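Long-range contact in alpha-acetolactate decarboxylase (Bacillus subtilis subsp. subtilis str. 168, PDB 5XNE), which catalyses the decarboxylation of acetolactate to acetoin, a step on the route from pyruvate to butane-2,3-diol: residues B[99-112]-B[158-172]. Numbering follows the deposited sequence.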
ATOM      1  N   ILE B  99       0.439  16.528 -17.875  1.00 23.45           N
ATOM      2  CA  ILE B  99       1.433  15.995 -16.954  1.00 22.35           C
ATOM      3  C   ILE B  99       1.425  14.471 -16.982  1.00 25.66           C
ATOM      4  O   ILE B  99       2.476  13.842 -17.054  1.00 24.71           O
ATOM      5  CB  ILE B  99       1.190  16.483 -15.512  1.00 18.43           C
ATOM      6  CG1 ILE B  99       1.383  17.996 -15.432  1.00 18.68           C
ATOM      7  CG2 ILE B  99       2.106  15.757 -14.525  1.00 19.70           C
ATOM      8  CD1 ILE B  99       2.745  18.468 -15.881  1.00 22.89           C
ATOM      9  N   ASN B 100       0.235  13.881 -16.941  1.00 24.54           N
ATOM     10  CA  ASN B 100       0.132  12.430 -16.825  1.00 29.08           C
ATOM     11  C   ASN B 100       0.810  11.723 -17.998  1.00 28.96           C
ATOM     12  O   ASN B 100       1.394  10.646 -17.839  1.00 29.03           O
ATOM     13  CB  ASN B 100      -1.343  11.998 -16.659  1.00 28.92           C
ATOM     14  CG  ASN B 100      -2.167  12.052 -17.959  1.00 38.50           C
ATOM     15  OD1 ASN B 100      -1.645  12.005 -19.076  1.00 43.76           O
ATOM     16  ND2 ASN B 100      -3.484  12.173 -17.797  1.00 38.51           N
ATOM     17  N   SER B 101       0.765  12.355 -19.167  1.00 30.17           N
ATOM     18  CA  SER B 101       1.375  11.777 -20.361  1.00 34.28           C
ATOM     19  C   SER B 101       2.899  11.871 -20.325  1.00 32.39           C
ATOM     20  O   SER B 101       3.584  11.189 -21.086  1.00 40.59           O
ATOM     21  CB  SER B 101       0.839  12.467 -21.619  1.00 36.74           C
ATOM     22  OG  SER B 101      -0.539  12.182 -21.813  1.00 35.89           O
ATOM     23  N   MET B 102       3.418  12.712 -19.435  1.00 29.32           N
ATOM     24  CA  MET B 102       4.853  12.999 -19.361  1.00 29.30           C
ATOM     25  C   MET B 102       5.561  12.208 -18.247  1.00 25.85           C
ATOM     26  O   MET B 102       6.790  12.110 -18.216  1.00 24.06           O
ATOM     27  CB  MET B 102       5.054  14.510 -19.184  1.00 31.40           C
ATOM     28  CG  MET B 102       6.077  14.947 -18.147  1.00 33.74           C
ATOM     29  SD  MET B 102       6.499  16.694 -18.304  1.00 61.23           S
ATOM     30  CE  MET B 102       7.693  16.878 -16.975  1.00 41.93           C
ATOM     31  N   LEU B 103       4.779  11.631 -17.343  1.00 24.67           N
ATOM     32  CA  LEU B 103       5.340  10.783 -16.294  1.00 23.65           C
ATOM     33  C   LEU B 103       6.032   9.572 -16.904  1.00 22.47           C
ATOM     34  O   LEU B 103       5.525   9.001 -17.871  1.00 25.23           O
ATOM     35  CB  LEU B 103       4.247  10.322 -15.340  1.00 22.22           C
ATOM     36  CG  LEU B 103       3.413  11.446 -14.732  1.00 21.46           C
ATOM     37  CD1 LEU B 103       2.138  10.870 -14.204  1.00 23.79           C
ATOM     38  CD2 LEU B 103       4.191  12.138 -13.638  1.00 18.76           C
ATOM     39  N   PRO B 104       7.188   9.179 -16.343  1.00 17.75           N
ATOM     40  CA  PRO B 104       7.895   7.966 -16.768  1.00 19.49           C
ATOM     41  C   PRO B 104       6.995   6.736 -16.659  1.00 18.06           C
ATOM     42  O   PRO B 104       7.111   5.796 -17.447  1.00 15.86           O
ATOM     43  CB  PRO B 104       9.071   7.880 -15.787  1.00 18.92           C
ATOM     44  CG  PRO B 104       9.283   9.278 -15.329  1.00 21.29           C
ATOM     45  CD  PRO B 104       7.927   9.914 -15.303  1.00 19.78           C
ATOM     46  N   SER B 105       6.090   6.757 -15.689  1.00 15.30           N
ATOM     47  CA  SER B 105       5.205   5.620 -15.468  1.00 13.12           C
ATOM     48  C   SER B 105       4.006   6.000 -14.604  1.00 12.98           C
ATOM     49  O   SER B 105       4.146   6.741 -13.633  1.00 16.34           O
ATOM     50  CB  SER B 105       5.964   4.468 -14.799  1.00 12.50           C
ATOM     51  OG  SER B 105       5.082   3.420 -14.412  1.00 10.74           O
ATOM     52  N   ARG B 106       2.844   5.461 -14.945  1.00 12.18           N
ATOM     53  CA  ARG B 106       1.660   5.615 -14.112  1.00 14.94           C
ATOM     54  C   ARG B 106       1.649   4.651 -12.923  1.00 13.98           C
ATOM     55  O   ARG B 106       0.688   4.605 -12.158  1.00 15.05           O
ATOM     56  CB  ARG B 106       0.411   5.409 -14.953  1.00 20.27           C
ATOM     57  CG  ARG B 106       0.112   6.543 -15.913  1.00 27.84           C
ATOM     58  CD  ARG B 106      -1.333   6.864 -15.675  1.00 37.13           C
ATOM     59  NE  ARG B 106      -1.794   8.167 -16.134  1.00 46.03           N
ATOM     60  CZ  ARG B 106      -3.075   8.514 -16.068  1.00 44.60           C
ATOM     61  NH1 ARG B 106      -3.957   7.662 -15.557  1.00 45.10           N
ATOM     62  NH2 ARG B 106      -3.483   9.695 -16.488  1.00 42.07           N
ATOM     63  N   ASN B 107       2.725   3.890 -12.763  1.00 10.16           N
ATOM     64  CA  ASN B 107       2.797   2.889 -11.707  1.00  8.32           C
ATOM     65  C   ASN B 107       3.712   3.302 -10.559  1.00  8.40           C
ATOM     66  O   ASN B 107       3.990   2.499  -9.669  1.00  8.59           O
ATOM     67  CB  ASN B 107       3.262   1.556 -12.294  1.00  8.02           C
ATOM     68  CG  ASN B 107       2.383   1.103 -13.436  1.00  9.89           C
ATOM     69  OD1 ASN B 107       1.169   1.327 -13.425  1.00 10.42           O
ATOM     70  ND2 ASN B 107       2.988   0.463 -14.436  1.00  8.87           N
ATOM     71  N   LEU B 108       4.186   4.544 -10.600  1.00  8.01           N
ATOM     72  CA  LEU B 108       5.067   5.074  -9.563  1.00  8.35           C
ATOM     73  C   LEU B 108       4.372   6.172  -8.780  1.00  7.46           C
ATOM     74  O   LEU B 108       3.312   6.634  -9.170  1.00  7.63           O
ATOM     75  CB  LEU B 108       6.359   5.622 -10.166  1.00  9.11           C
ATOM     76  CG  LEU B 108       7.151   4.638 -11.023  1.00 10.72           C
ATOM     77  CD1 LEU B 108       8.392   5.352 -11.575  1.00 11.23           C
ATOM     78  CD2 LEU B 108       7.526   3.410 -10.219  1.00 13.80           C
ATOM     79  N   PHE B 109       4.973   6.576  -7.666  1.00  8.29           N
ATOM     80  CA  PHE B 109       4.454   7.691  -6.862  1.00  8.71           C
ATOM     81  C   PHE B 109       5.173   8.986  -7.220  1.00  8.87           C
ATOM     82  O   PHE B 109       6.384   8.971  -7.451  1.00  9.19           O
ATOM     83  CB  PHE B 109       4.640   7.409  -5.371  1.00  8.59           C
ATOM     84  CG  PHE B 109       3.801   6.268  -4.853  1.00  8.84           C
ATOM     85  CD1 PHE B 109       4.177   4.942  -5.077  1.00 12.40           C
ATOM     86  CD2 PHE B 109       2.646   6.521  -4.124  1.00 10.56           C
ATOM     87  CE1 PHE B 109       3.389   3.890  -4.597  1.00 10.70           C
ATOM     88  CE2 PHE B 109       1.862   5.472  -3.638  1.00 10.14           C
ATOM     89  CZ  PHE B 109       2.240   4.167  -3.875  1.00 10.49           C
ATOM     90  N   TYR B 110       4.442  10.103  -7.263  1.00  7.75           N
ATOM     91  CA  TYR B 110       5.071  11.401  -7.524  1.00  7.28           C
ATOM     92  C   TYR B 110       4.585  12.452  -6.547  1.00  8.44           C
ATOM     93  O   TYR B 110       3.417  12.458  -6.159  1.00  9.98           O
ATOM     94  CB  TYR B 110       4.787  11.898  -8.956  1.00  9.18           C
ATOM     95  CG  TYR B 110       5.222  10.931 -10.021  1.00  9.78           C
ATOM     96  CD1 TYR B 110       4.361   9.937 -10.466  1.00 10.52           C
ATOM     97  CD2 TYR B 110       6.500  10.993 -10.560  1.00 10.82           C
ATOM     98  CE1 TYR B 110       4.752   9.027 -11.443  1.00 11.67           C
ATOM     99  CE2 TYR B 110       6.905  10.085 -11.534  1.00 12.86           C
ATOM    100  CZ  TYR B 110       6.020   9.106 -11.965  1.00 14.04           C
ATOM    101  OH  TYR B 110       6.406   8.197 -12.932  1.00 17.90           O
ATOM    102  N   ALA B 111       5.482  13.346  -6.160  1.00  8.70           N
ATOM    103  CA  ALA B 111       5.075  14.581  -5.515  1.00  7.36           C
ATOM    104  C   ALA B 111       5.069  15.643  -6.596  1.00  8.97           C
ATOM    105  O   ALA B 111       5.916  15.626  -7.505  1.00 10.72           O
ATOM    106  CB  ALA B 111       6.011  14.962  -4.391  1.00  8.61           C
ATOM    107  N   ILE B 112       4.116  16.557  -6.521  1.00  8.15           N
ATOM    108  CA  ILE B 112       4.011  17.580  -7.550  1.00  9.52           C
ATOM    109  C   ILE B 112       3.680  18.932  -6.944  1.00  8.26           C
ATOM    110  O   ILE B 112       2.881  19.049  -6.012  1.00  7.46           O
ATOM    111  CB  ILE B 112       2.965  17.189  -8.611  1.00 11.95           C
ATOM    112  CG1 ILE B 112       2.882  18.244  -9.724  1.00 13.04           C
ATOM    113  CG2 ILE B 112       1.617  17.017  -7.984  1.00 12.53           C
ATOM    114  CD1 ILE B 112       2.032  17.791 -10.900  1.00 19.31           C
ATOM    115  N   PHE B 158       0.181  15.022  -4.439  1.00  5.65           N
ATOM    116  CA  PHE B 158       0.753  13.759  -4.879  1.00  6.68           C
ATOM    117  C   PHE B 158      -0.056  13.136  -5.995  1.00  6.93           C
ATOM    118  O   PHE B 158      -1.275  13.305  -6.072  1.00  6.96           O
ATOM    119  CB  PHE B 158       0.834  12.768  -3.715  1.00  6.35           C
ATOM    120  CG  PHE B 158       1.741  13.211  -2.603  1.00  4.61           C
ATOM    121  CD1 PHE B 158       3.107  12.983  -2.676  1.00  6.66           C
ATOM    122  CD2 PHE B 158       1.227  13.856  -1.486  1.00  7.53           C
ATOM    123  CE1 PHE B 158       3.952  13.386  -1.659  1.00  7.40           C
ATOM    124  CE2 PHE B 158       2.071  14.267  -0.459  1.00  7.52           C
ATOM    125  CZ  PHE B 158       3.432  14.022  -0.542  1.00  7.19           C
ATOM    126  N   LEU B 159       0.651  12.422  -6.867  1.00  6.64           N
ATOM    127  CA  LEU B 159       0.008  11.484  -7.786  1.00  6.92           C
ATOM    128  C   LEU B 159       0.217  10.073  -7.262  1.00  7.50           C
ATOM    129  O   LEU B 159       1.340   9.659  -6.970  1.00  8.45           O
ATOM    130  CB  LEU B 159       0.556  11.604  -9.209  1.00 10.65           C
ATOM    131  CG  LEU B 159      -0.282  10.766 -10.202  1.00 17.51           C
ATOM    132  CD1 LEU B 159      -1.517  11.492 -10.802  1.00 14.97           C
ATOM    133  CD2 LEU B 159       0.585  10.157 -11.268  1.00 30.92           C
ATOM    134  N   THR B 160      -0.878   9.331  -7.153  1.00  8.52           N
ATOM    135  CA  THR B 160      -0.853   7.999  -6.570  1.00  9.06           C
ATOM    136  C   THR B 160      -1.362   6.966  -7.572  1.00  8.17           C
ATOM    137  O   THR B 160      -2.403   7.178  -8.189  1.00  9.15           O
ATOM    138  CB  THR B 160      -1.704   7.971  -5.297  1.00  9.29           C
ATOM    139  OG1 THR B 160      -1.112   8.849  -4.327  1.00  9.46           O
ATOM    140  CG2 THR B 160      -1.798   6.569  -4.725  1.00  8.92           C
ATOM    141  N   PRO B 161      -0.611   5.865  -7.755  1.00  6.68           N
ATOM    142  CA  PRO B 161      -1.054   4.789  -8.654  1.00  7.78           C
ATOM    143  C   PRO B 161      -2.354   4.151  -8.205  1.00 10.19           C
ATOM    144  O   PRO B 161      -2.647   4.117  -7.001  1.00  9.04           O
ATOM    145  CB  PRO B 161       0.087   3.757  -8.574  1.00 10.26           C
ATOM    146  CG  PRO B 161       1.256   4.494  -8.079  1.00 12.51           C
ATOM    147  CD  PRO B 161       0.706   5.581  -7.169  1.00  8.12           C
ATOM    148  N   ALA B 162      -3.108   3.605  -9.157  1.00 10.67           N
ATOM    149  CA  ALA B 162      -4.406   3.013  -8.838  1.00  9.72           C
ATOM    150  C   ALA B 162      -4.322   1.887  -7.801  1.00  9.69           C
ATOM    151  O   ALA B 162      -5.241   1.737  -6.995  1.00 10.36           O
ATOM    152  CB  ALA B 162      -5.088   2.513 -10.093  1.00 24.50           C
ATOM    153  N   TYR B 163      -3.242   1.109  -7.800  1.00 10.05           N
ATOM    154  CA  TYR B 163      -3.152  -0.013  -6.857  1.00 11.21           C
ATOM    155  C   TYR B 163      -3.101   0.431  -5.385  1.00 11.48           C
ATOM    156  O   TYR B 163      -3.314  -0.382  -4.487  1.00 12.84           O
ATOM    157  CB  TYR B 163      -1.950  -0.916  -7.183  1.00 10.10           C
ATOM    158  CG  TYR B 163      -0.601  -0.244  -7.192  1.00  9.44           C
ATOM    159  CD1 TYR B 163       0.008   0.187  -6.004  1.00  7.77           C
ATOM    160  CD2 TYR B 163       0.093  -0.066  -8.387  1.00  8.68           C
ATOM    161  CE1 TYR B 163       1.248   0.801  -6.016  1.00  7.60           C
ATOM    162  CE2 TYR B 163       1.337   0.533  -8.404  1.00  7.05           C
ATOM    163  CZ  TYR B 163       1.917   0.964  -7.216  1.00  7.28           C
ATOM    164  OH  TYR B 163       3.136   1.569  -7.227  1.00  8.22           O
ATOM    165  N   ALA B 164      -2.861   1.715  -5.133  1.00  8.45           N
ATOM    166  CA  ALA B 164      -2.831   2.192  -3.747  1.00 10.02           C
ATOM    167  C   ALA B 164      -4.099   2.962  -3.371  1.00 11.54           C
ATOM    168  O   ALA B 164      -4.180   3.542  -2.271  1.00 11.01           O
ATOM    169  CB  ALA B 164      -1.590   3.047  -3.497  1.00  9.45           C
ATOM    170  N   ASN B 165      -5.102   2.954  -4.249  1.00  8.97           N
ATOM    171  CA  ASN B 165      -6.359   3.625  -3.919  1.00  8.60           C
ATOM    172  C   ASN B 165      -6.982   2.999  -2.675  1.00 11.46           C
ATOM    173  O   ASN B 165      -7.050   1.781  -2.564  1.00 14.20           O
ATOM    174  CB  ASN B 165      -7.346   3.562  -5.080  1.00 10.37           C
ATOM    175  CG  ASN B 165      -8.427   4.642  -4.990  1.00 11.65           C
ATOM    176  OD1 ASN B 165      -8.174   5.779  -4.563  1.00 11.75           O
ATOM    177  ND2 ASN B 165      -9.643   4.284  -5.383  1.00 15.77           N
ATOM    178  N   GLY B 166      -7.433   3.832  -1.746  1.00 12.02           N
ATOM    179  CA  GLY B 166      -7.892   3.325  -0.466  1.00 13.60           C
ATOM    180  C   GLY B 166      -6.853   3.447   0.637  1.00 11.96           C
ATOM    181  O   GLY B 166      -7.212   3.770   1.771  1.00 11.79           O
ATOM    182  N   ILE B 167      -5.579   3.187   0.336  1.00  8.91           N
ATOM    183  CA  ILE B 167      -4.526   3.632   1.237  1.00  8.10           C
ATOM    184  C   ILE B 167      -4.400   5.145   1.106  1.00  8.33           C
ATOM    185  O   ILE B 167      -4.580   5.884   2.080  1.00  7.53           O
ATOM    186  CB  ILE B 167      -3.187   2.953   0.951  1.00  7.90           C
ATOM    187  CG1 ILE B 167      -3.279   1.472   1.328  1.00 10.01           C
ATOM    188  CG2 ILE B 167      -2.071   3.645   1.736  1.00  8.94           C
ATOM    189  CD1 ILE B 167      -2.088   0.653   0.852  1.00 12.13           C
ATOM    190  N   ALA B 168      -4.114   5.606  -0.103  1.00  8.75           N
ATOM    191  CA  ALA B 168      -4.149   7.033  -0.400  1.00  8.70           C
ATOM    192  C   ALA B 168      -5.250   7.289  -1.426  1.00  9.72           C
ATOM    193  O   ALA B 168      -6.133   6.447  -1.624  1.00 12.07           O
ATOM    194  CB  ALA B 168      -2.798   7.505  -0.903  1.00 10.36           C
ATOM    195  N   VAL B 169      -5.216   8.448  -2.071  1.00  9.10           N
ATOM    196  CA  VAL B 169      -6.206   8.774  -3.077  1.00 10.90           C
ATOM    197  C   VAL B 169      -5.599   8.616  -4.467  1.00 10.65           C
ATOM    198  O   VAL B 169      -4.701   9.365  -4.837  1.00  8.74           O
ATOM    199  CB  VAL B 169      -6.740  10.211  -2.902  1.00  9.95           C
ATOM    200  CG1 VAL B 169      -7.718  10.545  -4.021  1.00 15.53           C
ATOM    201  CG2 VAL B 169      -7.393  10.367  -1.532  1.00 13.05           C
ATOM    202  N   SER B 170      -6.065   7.618  -5.213  1.00  9.16           N
ATOM    203  CA  SER B 170      -5.576   7.355  -6.565  1.00 10.75           C
ATOM    204  C   SER B 170      -5.678   8.598  -7.449  1.00  9.46           C
ATOM    205  O   SER B 170      -6.659   9.346  -7.373  1.00 10.94           O
ATOM    206  CB  SER B 170      -6.373   6.204  -7.200  1.00 13.28           C
ATOM    207  OG  SER B 170      -5.956   5.976  -8.526  1.00 25.03           O
ATOM    208  N   GLY B 171      -4.675   8.798  -8.297  1.00  8.16           N
ATOM    209  CA  GLY B 171      -4.649   9.957  -9.172  1.00  9.19           C
ATOM    210  C   GLY B 171      -4.075  11.175  -8.466  1.00  9.10           C
ATOM    211  O   GLY B 171      -3.220  11.042  -7.584  1.00  8.60           O
ATOM    212  N   TYR B 172      -4.524  12.361  -8.871  1.00 10.03           N
ATOM    213  CA  TYR B 172      -4.040  13.596  -8.267  1.00  9.11           C
ATOM    214  C   TYR B 172      -4.758  13.899  -6.973  1.00 10.78           C
ATOM    215  O   TYR B 172      -5.989  13.843  -6.898  1.00  9.59           O
ATOM    216  CB  TYR B 172      -4.218  14.787  -9.217  1.00 10.68           C
ATOM    217  CG  TYR B 172      -3.369  14.736 -10.462  1.00 13.72           C
ATOM    218  CD1 TYR B 172      -2.077  15.254 -10.467  1.00 16.07           C
ATOM    219  CD2 TYR B 172      -3.864  14.190 -11.642  1.00 12.15           C
ATOM    220  CE1 TYR B 172      -1.299  15.217 -11.615  1.00 17.82           C
ATOM    221  CE2 TYR B 172      -3.094  14.143 -12.792  1.00 13.43           C
ATOM    222  CZ  TYR B 172      -1.817  14.661 -12.771  1.00 17.52           C
ATOM    223  OH  TYR B 172      -1.056  14.619 -13.917  1.00 21.07           O
TER
HETATM  224  O   HOH W   1      -2.117   4.036 -11.933  1.00 19.54           O
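The ring of Phe109 carries Pro161 on one face, Pro161 CD lying 3.7 Å from the ring centroid and almost on its normal, a CH-pi contact beside the antiparallel ladder of strands 109-112 and 158-160; Tyr163 and Ala164 approach the same ring obliquely. CB of Pro161 also lies over the rim of the Tyr163 ring. On the sheet face that Tyr110 shares with Leu159, the Tyr110 ring takes CD2 of Leu103 over its centre and the Tyr172 ring takes CD1 of Leu159, while CD1 of Ile112 sits at the edge of Tyr172. In the ladder Tyr110 and Leu159 form a hydrogen-bonded pair: Tyr110 N donates to Leu159 O almost straight (171°), and Leu159 N returns a bond of 2.9 Å to Tyr110 O. Ala111 and Phe158 follow as a non-hydrogen-bonded pair, and Phe158 also meets Phe33 edge-to-face. Strand 151-160 thereby joins strand 109-115 to strand 171-178, which carries the zinc ligands His173 and His175; Phe158 is backbone-bonded to His173, its side chain about 9 Å from the zinc ion. A chi1 of -171°, with CG opposite the backbone N, brings Leu159 CD2 against both Tyr110 CD1 and Leu103 CD1, the second contact tight at 3.4 Å. Replacing Phe109 by alanine is likely to leave Pro161 CD without its aromatic face and to open a gap beside Tyr163 CE1 and Ala164 CB. Leu209 of the second subunit packs on Leu108 and Tyr163, placing the turn 105-108 at the dimer interface, where Asn107 directs ND2 to Phe215 O of that subunit. A water accepts from Ala162 N and donates to Arg106 O, linking this turn to the 3-10 segment 162-164. Tyr163 OH donates to the backbone Asn107 O over 2.7 Å, from 38° out of the carbonyl plane.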